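Local coordinates for major capsid protein (Paramecium bursaria Chlorella virus 1, PDB 5TIP), which self-assembles as trimers into the large icosahedral, pseudo T=169 capsid of a chlorella virus and carries N-linked glycans, at residues A[271-279]-A[403-411]; A[85-95]-A[106-116]. All blocks are in the same frame, centred on the assembly; numbering follows the deposited sequence.

Contact 1: residues A[271-279]-A[403-411]. With BGC (beta-D-glucopyranose), chain H; BGC (beta-D-glucopyranose), chain E.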
loop_
_atom_site.group_PDB
_atom_site.type_symbol
_atom_site.label_atom_id
_atom_site.label_comp_id
_atom_site.label_asym_id
_atom_site.label_seq_id
_atom_site.Cartn_x
_atom_site.Cartn_y
_atom_site.Cartn_z
ATOM N N TYR A 271 -0.918 -25.073 13.123
ATOM C CA TYR A 271 0.029 -24.226 12.414
ATOM C C TYR A 271 -0.448 -22.781 12.407
ATOM O O TYR A 271 -1.616 -22.501 12.121
ATOM C CB TYR A 271 0.215 -24.725 10.983
ATOM C CG TYR A 271 1.199 -23.912 10.174
ATOM C CD1 TYR A 271 2.566 -24.029 10.390
ATOM C CD2 TYR A 271 0.764 -23.034 9.191
ATOM C CE1 TYR A 271 3.472 -23.290 9.651
ATOM C CE2 TYR A 271 1.664 -22.291 8.447
ATOM C CZ TYR A 271 3.016 -22.425 8.682
ATOM O OH TYR A 271 3.917 -21.690 7.948
ATOM N N GLY A 272 0.460 -21.864 12.726
ATOM C CA GLY A 272 0.143 -20.452 12.698
ATOM C C GLY A 272 -0.795 -19.971 13.779
ATOM O O GLY A 272 -1.210 -18.809 13.740
ATOM N N GLN A 273 -1.150 -20.818 14.744
ATOM C CA GLN A 273 -2.022 -20.398 15.837
ATOM C C GLN A 273 -1.181 -19.653 16.861
ATOM O O GLN A 273 -0.446 -20.260 17.644
ATOM C CB GLN A 273 -2.731 -21.590 16.471
ATOM C CG GLN A 273 -3.744 -21.170 17.529
ATOM C CD GLN A 273 -4.184 -22.311 18.423
ATOM O OE1 GLN A 273 -4.035 -23.481 18.078
ATOM N NE2 GLN A 273 -4.739 -21.970 19.581
ATOM N N TYR A 274 -1.292 -18.326 16.862
ATOM C CA TYR A 274 -0.553 -17.479 17.784
ATOM C C TYR A 274 -1.432 -16.890 18.876
ATOM O O TYR A 274 -0.924 -16.173 19.744
ATOM C CB TYR A 274 0.142 -16.347 17.018
ATOM C CG TYR A 274 1.144 -16.821 15.990
ATOM C CD1 TYR A 274 1.953 -17.924 16.234
ATOM C CD2 TYR A 274 1.284 -16.165 14.776
ATOM C CE1 TYR A 274 2.870 -18.357 15.297
ATOM C CE2 TYR A 274 2.199 -16.589 13.834
ATOM C CZ TYR A 274 2.989 -17.685 14.099
ATOM O OH TYR A 274 3.903 -18.112 13.164
ATOM N N THR A 275 -2.732 -17.169 18.856
ATOM C CA THR A 275 -3.665 -16.636 19.833
ATOM C C THR A 275 -4.530 -17.768 20.368
ATOM O O THR A 275 -4.518 -18.890 19.856
ATOM C CB THR A 275 -4.540 -15.532 19.228
ATOM O OG1 THR A 275 -5.136 -16.008 18.015
ATOM C CG2 THR A 275 -3.705 -14.295 18.929
ATOM N N ALA A 276 -5.291 -17.458 21.412
ATOM C CA ALA A 276 -6.155 -18.444 22.039
ATOM C C ALA A 276 -7.441 -18.629 21.244
ATOM O O ALA A 276 -7.942 -17.703 20.600
ATOM C CB ALA A 276 -6.484 -18.031 23.472
ATOM N N LEU A 277 -7.971 -19.848 21.288
ATOM C CA LEU A 277 -9.250 -20.134 20.657
ATOM C C LEU A 277 -10.388 -19.737 21.587
ATOM O O LEU A 277 -10.305 -19.918 22.805
ATOM C CB LEU A 277 -9.356 -21.618 20.300
ATOM C CG LEU A 277 -8.227 -22.213 19.455
ATOM C CD1 LEU A 277 -8.473 -23.690 19.185
ATOM C CD2 LEU A 277 -8.068 -21.448 18.152
ATOM N N ALA A 278 -11.455 -19.192 21.006
ATOM C CA ALA A 278 -12.589 -18.719 21.786
ATOM C C ALA A 278 -13.857 -18.841 20.954
ATOM O O ALA A 278 -13.811 -18.967 19.729
ATOM C CB ALA A 278 -12.393 -17.271 22.252
ATOM N N ASN A 279 -14.993 -18.793 21.641
ATOM C CA ASN A 279 -16.307 -18.931 21.011
ATOM C C ASN A 279 -16.816 -17.591 20.484
ATOM O O ASN A 279 -17.917 -17.143 20.798
ATOM C CB ASN A 279 -17.282 -19.552 22.006
ATOM C CG ASN A 279 -18.577 -20.033 21.365
ATOM O OD1 ASN A 279 -18.790 -19.904 20.159
ATOM N ND2 ASN A 279 -19.432 -20.639 22.187
ATOM N N THR A 403 -6.861 -13.098 29.554
ATOM C CA THR A 403 -7.170 -13.690 28.261
ATOM C C THR A 403 -7.926 -14.992 28.494
ATOM O O THR A 403 -8.167 -15.399 29.634
ATOM C CB THR A 403 -5.903 -13.919 27.431
ATOM O OG1 THR A 403 -6.260 -14.439 26.145
ATOM C CG2 THR A 403 -4.980 -14.901 28.129
ATOM N N ALA A 404 -8.311 -15.640 27.399
ATOM C CA ALA A 404 -9.082 -16.874 27.482
ATOM C C ALA A 404 -8.259 -17.990 28.112
ATOM O O ALA A 404 -7.033 -18.040 27.982
ATOM C CB ALA A 404 -9.561 -17.298 26.096
ATOM N N ASN A 405 -8.954 -18.899 28.802
ATOM C CA ASN A 405 -8.274 -20.004 29.467
ATOM C C ASN A 405 -7.612 -20.954 28.480
ATOM O O ASN A 405 -6.747 -21.742 28.876
ATOM C CB ASN A 405 -9.251 -20.784 30.346
ATOM C CG ASN A 405 -10.224 -21.617 29.538
ATOM O OD1 ASN A 405 -10.663 -21.225 28.460
ATOM N ND2 ASN A 405 -10.530 -22.804 30.049
ATOM N N THR A 406 -7.995 -20.901 27.205
ATOM C CA THR A 406 -7.371 -21.747 26.199
ATOM C C THR A 406 -5.989 -21.258 25.797
ATOM O O THR A 406 -5.317 -21.932 25.011
ATOM C CB THR A 406 -8.256 -21.829 24.952
ATOM O OG1 THR A 406 -8.478 -20.508 24.440
ATOM C CG2 THR A 406 -9.593 -22.471 25.281
ATOM N N ALA A 407 -5.550 -20.112 26.320
ATOM C CA ALA A 407 -4.236 -19.575 26.001
ATOM C C ALA A 407 -3.104 -20.390 26.605
ATOM O O ALA A 407 -1.947 -20.191 26.216
ATOM C CB ALA A 407 -4.133 -18.126 26.476
ATOM N N THR A 408 -3.402 -21.293 27.541
ATOM C CA THR A 408 -2.372 -22.126 28.145
ATOM C C THR A 408 -1.760 -23.113 27.160
ATOM O O THR A 408 -0.735 -23.723 27.481
ATOM C CB THR A 408 -2.941 -22.881 29.346
ATOM O OG1 THR A 408 -4.093 -23.628 28.939
ATOM C CG2 THR A 408 -3.331 -21.904 30.445
ATOM N N LEU A 409 -2.355 -23.286 25.980
ATOM C CA LEU A 409 -1.786 -24.162 24.967
ATOM C C LEU A 409 -0.691 -23.486 24.153
ATOM O O LEU A 409 0.008 -24.170 23.397
ATOM C CB LEU A 409 -2.884 -24.663 24.027
ATOM C CG LEU A 409 -4.004 -25.505 24.641
ATOM C CD1 LEU A 409 -4.927 -26.035 23.556
ATOM C CD2 LEU A 409 -3.424 -26.650 25.452
ATOM N N LEU A 410 -0.522 -22.169 24.291
ATOM C CA LEU A 410 0.524 -21.433 23.583
ATOM C C LEU A 410 1.841 -21.599 24.343
ATOM O O LEU A 410 2.319 -20.706 25.045
ATOM C CB LEU A 410 0.139 -19.966 23.447
ATOM C CG LEU A 410 -1.204 -19.661 22.778
ATOM C CD1 LEU A 410 -1.495 -18.169 22.824
ATOM C CD2 LEU A 410 -1.228 -20.170 21.346
ATOM N N THR A 411 2.439 -22.780 24.182
ATOM C CA THR A 411 3.610 -23.162 24.961
ATOM C C THR A 411 4.911 -23.110 24.172
ATOM O O THR A 411 5.981 -23.281 24.765
ATOM C CB THR A 411 3.429 -24.574 25.528
ATOM O OG1 THR A 411 3.135 -25.481 24.458
ATOM C CG2 THR A 411 2.287 -24.600 26.532
HETATM C C2 BGC H . -10.888 -25.052 29.509
HETATM C C3 BGC H . -11.853 -26.089 28.940
HETATM C C4 BGC H . -13.284 -25.726 29.290
HETATM C C5 BGC H . -13.583 -24.265 28.997
HETATM C C6 BGC H . -14.990 -23.906 29.461
HETATM C C1 BGC H . -11.338 -23.628 29.168
HETATM O O2 BGC H . -9.579 -25.276 28.971
HETATM O O3 BGC H . -11.599 -27.387 29.496
HETATM O O4 BGC H . -14.179 -26.552 28.535
HETATM O O5 BGC H . -12.654 -23.403 29.631
HETATM O O6 BGC H . -15.084 -24.080 30.880
HETATM C C2 BGC E . -21.434 -21.698 22.756
HETATM C C3 BGC E . -22.927 -21.854 22.513
HETATM C C4 BGC E . -23.543 -20.475 22.325
HETATM C C5 BGC E . -22.803 -19.679 21.256
HETATM C C6 BGC E . -23.377 -18.270 21.162
HETATM C C1 BGC E . -20.769 -20.869 21.663
HETATM O O2 BGC E . -20.828 -22.990 22.815
HETATM O O3 BGC E . -23.526 -22.448 23.665
HETATM O O4 BGC E . -24.924 -20.603 21.966
HETATM O O5 BGC E . -21.408 -19.597 21.554
HETATM O O6 BGC E . -22.648 -17.516 20.188
HETATM O O HOH W 1 -6.026 -22.664 22.285
#

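Contact 2: residues A[85-95]-A[106-116]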
loop_
_atom_site.group_PDB
_atom_site.type_symbol
_atom_site.label_atom_id
_atom_site.label_comp_id
_atom_site.label_asym_id
_atom_site.label_seq_id
_atom_site.Cartn_x
_atom_site.Cartn_y
_atom_site.Cartn_z
ATOM N N TYR A 85 -4.871 -23.685 6.202
ATOM C CA TYR A 85 -4.263 -22.416 6.604
ATOM C C TYR A 85 -2.823 -22.412 6.101
ATOM O O TYR A 85 -1.935 -22.973 6.750
ATOM C CB TYR A 85 -4.326 -22.224 8.115
ATOM C CG TYR A 85 -3.936 -20.836 8.575
ATOM C CD1 TYR A 85 -4.726 -19.736 8.265
ATOM C CD2 TYR A 85 -2.789 -20.626 9.329
ATOM C CE1 TYR A 85 -4.380 -18.466 8.684
ATOM C CE2 TYR A 85 -2.435 -19.355 9.753
ATOM C CZ TYR A 85 -3.235 -18.281 9.428
ATOM O OH TYR A 85 -2.892 -17.015 9.846
ATOM N N TYR A 86 -2.604 -21.772 4.955
ATOM C CA TYR A 86 -1.296 -21.693 4.315
ATOM C C TYR A 86 -0.625 -23.067 4.203
ATOM O O TYR A 86 0.478 -23.266 4.717
ATOM C CB TYR A 86 -0.394 -20.715 5.057
ATOM C CG TYR A 86 -0.874 -19.280 5.018
ATOM C CD1 TYR A 86 -0.485 -18.426 3.997
ATOM C CD2 TYR A 86 -1.722 -18.782 5.999
ATOM C CE1 TYR A 86 -0.923 -17.114 3.954
ATOM C CE2 TYR A 86 -2.166 -17.472 5.965
ATOM C CZ TYR A 86 -1.764 -16.641 4.940
ATOM O OH TYR A 86 -2.202 -15.336 4.900
ATOM N N PRO A 87 -1.266 -24.030 3.532
ATOM C CA PRO A 87 -0.692 -25.386 3.504
ATOM C C PRO A 87 0.605 -25.473 2.720
ATOM O O PRO A 87 1.511 -26.218 3.114
ATOM C CB PRO A 87 -1.809 -26.219 2.862
ATOM C CG PRO A 87 -2.547 -25.250 2.012
ATOM C CD PRO A 87 -2.519 -23.949 2.760
ATOM N N ALA A 88 0.726 -24.729 1.619
ATOM C CA ALA A 88 1.965 -24.748 0.850
ATOM C C ALA A 88 3.112 -24.112 1.620
ATOM O O ALA A 88 4.269 -24.518 1.459
ATOM C CB ALA A 88 1.768 -24.033 -0.482
ATOM N N GLU A 89 2.814 -23.109 2.448
ATOM C CA GLU A 89 3.846 -22.507 3.283
ATOM C C GLU A 89 4.300 -23.471 4.371
ATOM O O GLU A 89 5.502 -23.601 4.633
ATOM C CB GLU A 89 3.323 -21.204 3.884
ATOM C CG GLU A 89 4.224 -20.574 4.924
ATOM C CD GLU A 89 3.538 -19.440 5.656
ATOM O OE1 GLU A 89 3.339 -18.370 5.045
ATOM O OE2 GLU A 89 3.184 -19.627 6.838
ATOM N N GLU A 90 3.354 -24.160 5.013
ATOM C CA GLU A 90 3.716 -25.132 6.039
ATOM C C GLU A 90 4.449 -26.327 5.448
ATOM O O GLU A 90 5.333 -26.893 6.102
ATOM C CB GLU A 90 2.471 -25.605 6.787
ATOM C CG GLU A 90 2.777 -26.586 7.907
ATOM C CD GLU A 90 1.533 -27.137 8.568
ATOM O OE1 GLU A 90 0.420 -26.862 8.072
ATOM O OE2 GLU A 90 1.668 -27.849 9.584
ATOM N N LEU A 91 4.099 -26.724 4.220
ATOM C CA LEU A 91 4.734 -27.886 3.605
ATOM C C LEU A 91 6.240 -27.694 3.493
ATOM O O LEU A 91 7.009 -28.649 3.652
ATOM C CB LEU A 91 4.119 -28.152 2.230
ATOM C CG LEU A 91 4.607 -29.401 1.493
ATOM C CD1 LEU A 91 4.308 -30.644 2.316
ATOM C CD2 LEU A 91 3.959 -29.494 0.126
ATOM N N LEU A 92 6.680 -26.465 3.223
ATOM C CA LEU A 92 8.103 -26.134 3.186
ATOM C C LEU A 92 8.561 -25.910 4.624
ATOM O O LEU A 92 8.678 -24.781 5.109
ATOM C CB LEU A 92 8.341 -24.909 2.314
ATOM C CG LEU A 92 9.723 -24.785 1.681
ATOM C CD1 LEU A 92 9.977 -25.983 0.790
ATOM C CD2 LEU A 92 9.838 -23.492 0.890
ATOM N N GLN A 93 8.827 -27.021 5.318
ATOM C CA GLN A 93 9.101 -26.957 6.753
ATOM C C GLN A 93 10.364 -26.157 7.043
ATOM O O GLN A 93 10.384 -25.316 7.949
ATOM C CB GLN A 93 9.210 -28.365 7.334
ATOM C CG GLN A 93 9.562 -28.386 8.810
ATOM C CD GLN A 93 9.464 -29.770 9.412
ATOM O OE1 GLN A 93 8.371 -30.314 9.565
ATOM N NE2 GLN A 93 10.609 -30.350 9.758
ATOM N N ASP A 94 11.433 -26.411 6.292
ATOM C CA ASP A 94 12.635 -25.599 6.412
ATOM C C ASP A 94 13.412 -25.674 5.108
ATOM O O ASP A 94 13.323 -26.661 4.371
ATOM C CB ASP A 94 13.513 -26.034 7.596
ATOM C CG ASP A 94 13.915 -27.498 7.535
ATOM O OD1 ASP A 94 14.766 -27.853 6.693
ATOM O OD2 ASP A 94 13.389 -28.291 8.346
ATOM N N VAL A 95 14.170 -24.616 4.830
ATOM C CA VAL A 95 14.995 -24.528 3.632
ATOM C C VAL A 95 16.338 -23.928 4.024
ATOM O O VAL A 95 16.393 -22.920 4.735
ATOM C CB VAL A 95 14.313 -23.699 2.523
ATOM C CG1 VAL A 95 13.798 -22.376 3.071
ATOM C CG2 VAL A 95 15.262 -23.476 1.354
ATOM N N LYS A 106 19.353 -20.275 6.877
ATOM C CA LYS A 106 18.375 -21.351 6.967
ATOM C C LYS A 106 17.079 -20.791 7.528
ATOM O O LYS A 106 17.086 -20.128 8.568
ATOM C CB LYS A 106 18.885 -22.502 7.842
ATOM C CG LYS A 106 17.892 -23.644 7.985
ATOM C CD LYS A 106 18.502 -24.835 8.708
ATOM C CE LYS A 106 17.519 -25.992 8.788
ATOM N NZ LYS A 106 18.127 -27.202 9.409
ATOM N N HIS A 107 15.975 -21.066 6.839
ATOM C CA HIS A 107 14.666 -20.558 7.210
ATOM C C HIS A 107 13.733 -21.707 7.574
ATOM O O HIS A 107 13.997 -22.871 7.267
ATOM C CB HIS A 107 14.069 -19.730 6.068
ATOM C CG HIS A 107 14.834 -18.477 5.775
ATOM N ND1 HIS A 107 14.506 -17.632 4.738
ATOM C CD2 HIS A 107 15.911 -17.925 6.383
ATOM C CE1 HIS A 107 15.349 -16.614 4.718
ATOM N NE2 HIS A 107 16.211 -16.769 5.706
ATOM N N TYR A 108 12.635 -21.363 8.242
ATOM C CA TYR A 108 11.656 -22.335 8.703
ATOM C C TYR A 108 10.262 -21.844 8.333
ATOM O O TYR A 108 10.050 -20.654 8.096
ATOM C CB TYR A 108 11.762 -22.554 10.219
ATOM C CG TYR A 108 13.173 -22.839 10.691
ATOM C CD1 TYR A 108 14.043 -21.801 10.997
ATOM C CD2 TYR A 108 13.637 -24.141 10.816
ATOM C CE1 TYR A 108 15.334 -22.051 11.421
ATOM C CE2 TYR A 108 14.929 -24.400 11.241
ATOM C CZ TYR A 108 15.772 -23.350 11.543
ATOM O OH TYR A 108 17.058 -23.597 11.966
ATOM N N ASN A 109 9.304 -22.777 8.282
ATOM C CA ASN A 109 7.951 -22.402 7.881
ATOM C C ASN A 109 7.322 -21.424 8.866
ATOM O O ASN A 109 6.549 -20.549 8.460
ATOM C CB ASN A 109 7.067 -23.640 7.715
ATOM C CG ASN A 109 7.015 -24.500 8.956
ATOM O OD1 ASN A 109 7.627 -24.183 9.975
ATOM N ND2 ASN A 109 6.270 -25.596 8.882
ATOM N N ASP A 110 7.639 -21.544 10.158
ATOM C CA ASP A 110 7.103 -20.589 11.120
ATOM C C ASP A 110 7.723 -19.211 10.932
ATOM O O ASP A 110 7.095 -18.199 11.269
ATOM C CB ASP A 110 7.317 -21.086 12.549
ATOM C CG ASP A 110 6.644 -20.196 13.583
ATOM O OD1 ASP A 110 5.396 -20.181 13.637
ATOM O OD2 ASP A 110 7.361 -19.512 14.342
ATOM N N TRP A 111 8.946 -19.143 10.401
ATOM C CA TRP A 111 9.499 -17.843 10.039
ATOM C C TRP A 111 8.769 -17.255 8.839
ATOM O O TRP A 111 8.477 -16.054 8.811
ATOM C CB TRP A 111 10.991 -17.952 9.740
ATOM C CG TRP A 111 11.515 -16.705 9.106
ATOM C CD1 TRP A 111 12.012 -16.573 7.845
ATOM C CD2 TRP A 111 11.565 -15.402 9.697
ATOM N NE1 TRP A 111 12.380 -15.268 7.616
ATOM C CE2 TRP A 111 12.115 -14.530 8.738
ATOM C CE3 TRP A 111 11.203 -14.888 10.947
ATOM C CZ2 TRP A 111 12.314 -13.174 8.990
ATOM C CZ3 TRP A 111 11.400 -13.543 11.194
ATOM C CH2 TRP A 111 11.951 -12.702 10.220
ATOM N N PHE A 112 8.442 -18.083 7.887
ATOM C CA PHE A 112 7.684 -17.654 6.751
ATOM C C PHE A 112 6.363 -17.090 7.278
ATOM O O PHE A 112 5.930 -16.073 6.814
ATOM C CB PHE A 112 7.475 -18.809 5.771
ATOM C CG PHE A 112 8.592 -19.002 4.816
ATOM C CD1 PHE A 112 9.862 -19.007 5.224
ATOM C CD2 PHE A 112 8.351 -19.141 3.485
ATOM C CE1 PHE A 112 10.884 -19.158 4.361
ATOM C CE2 PHE A 112 9.390 -19.272 2.582
ATOM C CZ PHE A 112 10.670 -19.286 3.036
ATOM N N ARG A 113 5.748 -17.758 8.252
ATOM C CA ARG A 113 4.495 -17.279 8.825
ATOM C C ARG A 113 4.705 -15.976 9.587
ATOM O O ARG A 113 3.876 -15.063 9.508
ATOM C CB ARG A 113 3.895 -18.346 9.741
ATOM C CG ARG A 113 2.487 -18.037 10.239
ATOM C CD ARG A 113 1.413 -18.583 9.304
ATOM N NE ARG A 113 1.557 -18.071 7.944
ATOM C CZ ARG A 113 1.087 -16.898 7.536
ATOM N NH1 ARG A 113 0.436 -16.112 8.384
ATOM N NH2 ARG A 113 1.270 -16.508 6.284
ATOM N N THR A 114 5.812 -15.876 10.332
ATOM C CA THR A 114 6.096 -14.660 11.089
ATOM C C THR A 114 6.475 -13.508 10.165
ATOM O O THR A 114 6.032 -12.370 10.369
ATOM C CB THR A 114 7.213 -14.925 12.099
ATOM O OG1 THR A 114 6.783 -15.919 13.037
ATOM C CG2 THR A 114 7.578 -13.652 12.853
ATOM N N TYR A 115 7.287 -13.785 9.143
ATOM C CA TYR A 115 7.658 -12.746 8.187
ATOM C C TYR A 115 6.434 -12.199 7.466
ATOM O O TYR A 115 6.329 -10.988 7.236
ATOM C CB TYR A 115 8.671 -13.299 7.184
ATOM C CG TYR A 115 9.019 -12.344 6.066
ATOM C CD1 TYR A 115 10.028 -11.406 6.219
ATOM C CD2 TYR A 115 8.342 -12.386 4.855
ATOM C CE1 TYR A 115 10.350 -10.533 5.201
ATOM C CE2 TYR A 115 8.656 -11.516 3.831
ATOM C CZ TYR A 115 9.661 -10.592 4.009
ATOM O OH TYR A 115 9.984 -9.720 2.993
ATOM N N ASP A 116 5.499 -13.076 7.100
ATOM C CA ASP A 116 4.298 -12.633 6.402
ATOM C C ASP A 116 3.434 -11.749 7.294
ATOM O O ASP A 116 2.837 -10.774 6.820
ATOM C CB ASP A 116 3.507 -13.847 5.912
ATOM C CG ASP A 116 2.316 -13.464 5.058
ATOM O OD1 ASP A 116 2.516 -12.798 4.020
ATOM O OD2 ASP A 116 1.180 -13.832 5.419
HETATM O O HOH W 2 -0.768 -13.875 3.469
#

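Contact 1: residues A[271-279]-A[403-411]
Thr406 and Leu277 supply the direct hydrogen bond of this contact: the hydroxyl OG1 of Thr406 donates to the carbonyl O of Leu277 over a short 2.5 Å. It arrives in the carbonyl plane on a lone pair, with a C=O...OG1 angle of 136°. The torsion of Thr406 (chi1 58°) tucks OG1 between its own backbone N and carbonyl carbon and points it at Leu277 O. Next to this bond the methyl of Ala276 is packed tightly, its CB 3.3 Å from Thr406 OG1, and it also meets the methyls of Ala407 (CB to CB 3.8 Å) and Ala404 (CB to CB 4.1 Å). Leu410 closes the other end with its two branches: CD1 lies 3.7 Å from Tyr274 O, while CD2 sits against the carbonyl oxygens of Gln273 and Thr275. In the second shell, the extended side chain of Gln273 brings NE2 to Thr275 O, two residues on, at 3.1 Å; Asn270 and Asn267 hold the OE1 end. A water accepts weakly from Gln273 NE2 and donates to Thr406 O, adding an indirect link. The 3-10 segment 405-409, begun by the bond from Ala407 N to Ala404 O, presents Thr406 and Ala407 to the loop, and an inverse gamma turn centred on Leu410 follows it. Asn279 and Asn405 each carry a glucose through an ND2-C1 bond of 1.5 Å. In the double jelly-roll fold of this capsid protein family, a loop joining strands of the second jelly roll here packs on a 3-10 segment, both bearing N-glycosylation sites.

Contact 2: residues A[85-95]-A[106-116]
The Tyr86 ring carries the guanidinium of Arg113 flat over one face, with centres 3.7 Å apart and planes at 19°, a stacked cation-pi pair; Tyr85 CD2 lies in plane at the ring edge, and Tyr86 CD2 lies over the centre of one face of the Tyr85 ring. At the guanidinium's own edge the carboxylate of Glu89 is nearly coplanar, 6° between planes, and is gripped side-on. Arg113 NE reaches Glu89 OE2 at 2.5 Å and Arg113 NH2 reaches Glu89 OE1 at 3.0 Å, both on syn lone pairs. Bends of the Arg113 chain at chi2 (90°) and chi3 turn its head into this position. Asp116 OD2 takes a further bond from Arg113 NH2 (2.8 Å), completing a salt-bridge network, and a water ties it to Tyr86 OH. Glu89 also accepts from Tyr271 OH and Tyr128 OH.

Strands 92-99 and 102-108 form an antiparallel beta hairpin; helix 87-91 leads into the first strand and the second runs on into helix 109-119. Val95 and His107 are a hydrogen-bonded pair, His107 N to Val95 O being 2.8 Å. Where strand gives way to helix, Asn109 N bonds to Gln93 O, and Asn109 ND2 donates to Glu90 O (3.2 Å) in the carbonyl plane.

In the fold
Contact 2 closes before contact 1 opens along the chain, and their centres lie about 20 Å apart. As in related large DNA virus capsid proteins, the subunit is built of two jelly rolls; contact 2 belongs to the first, contact 1 to the second. Contact 2 sits about 8 Å from the chain centre, contact 1 about 21 Å, toward the glycans. Two tyrosines of 271-279 join them, Tyr271 OH to Glu89 OE2 (2.5 Å) and Tyr274 OH to Asp110 OD1 (2.6 Å), both probable hydrogen bonds. The loop between strands 257-266 and 312-319 thus runs from helices 87-91 and 109-119 out to the glycosylated 3-10 segment, tying the two jelly rolls within one subunit.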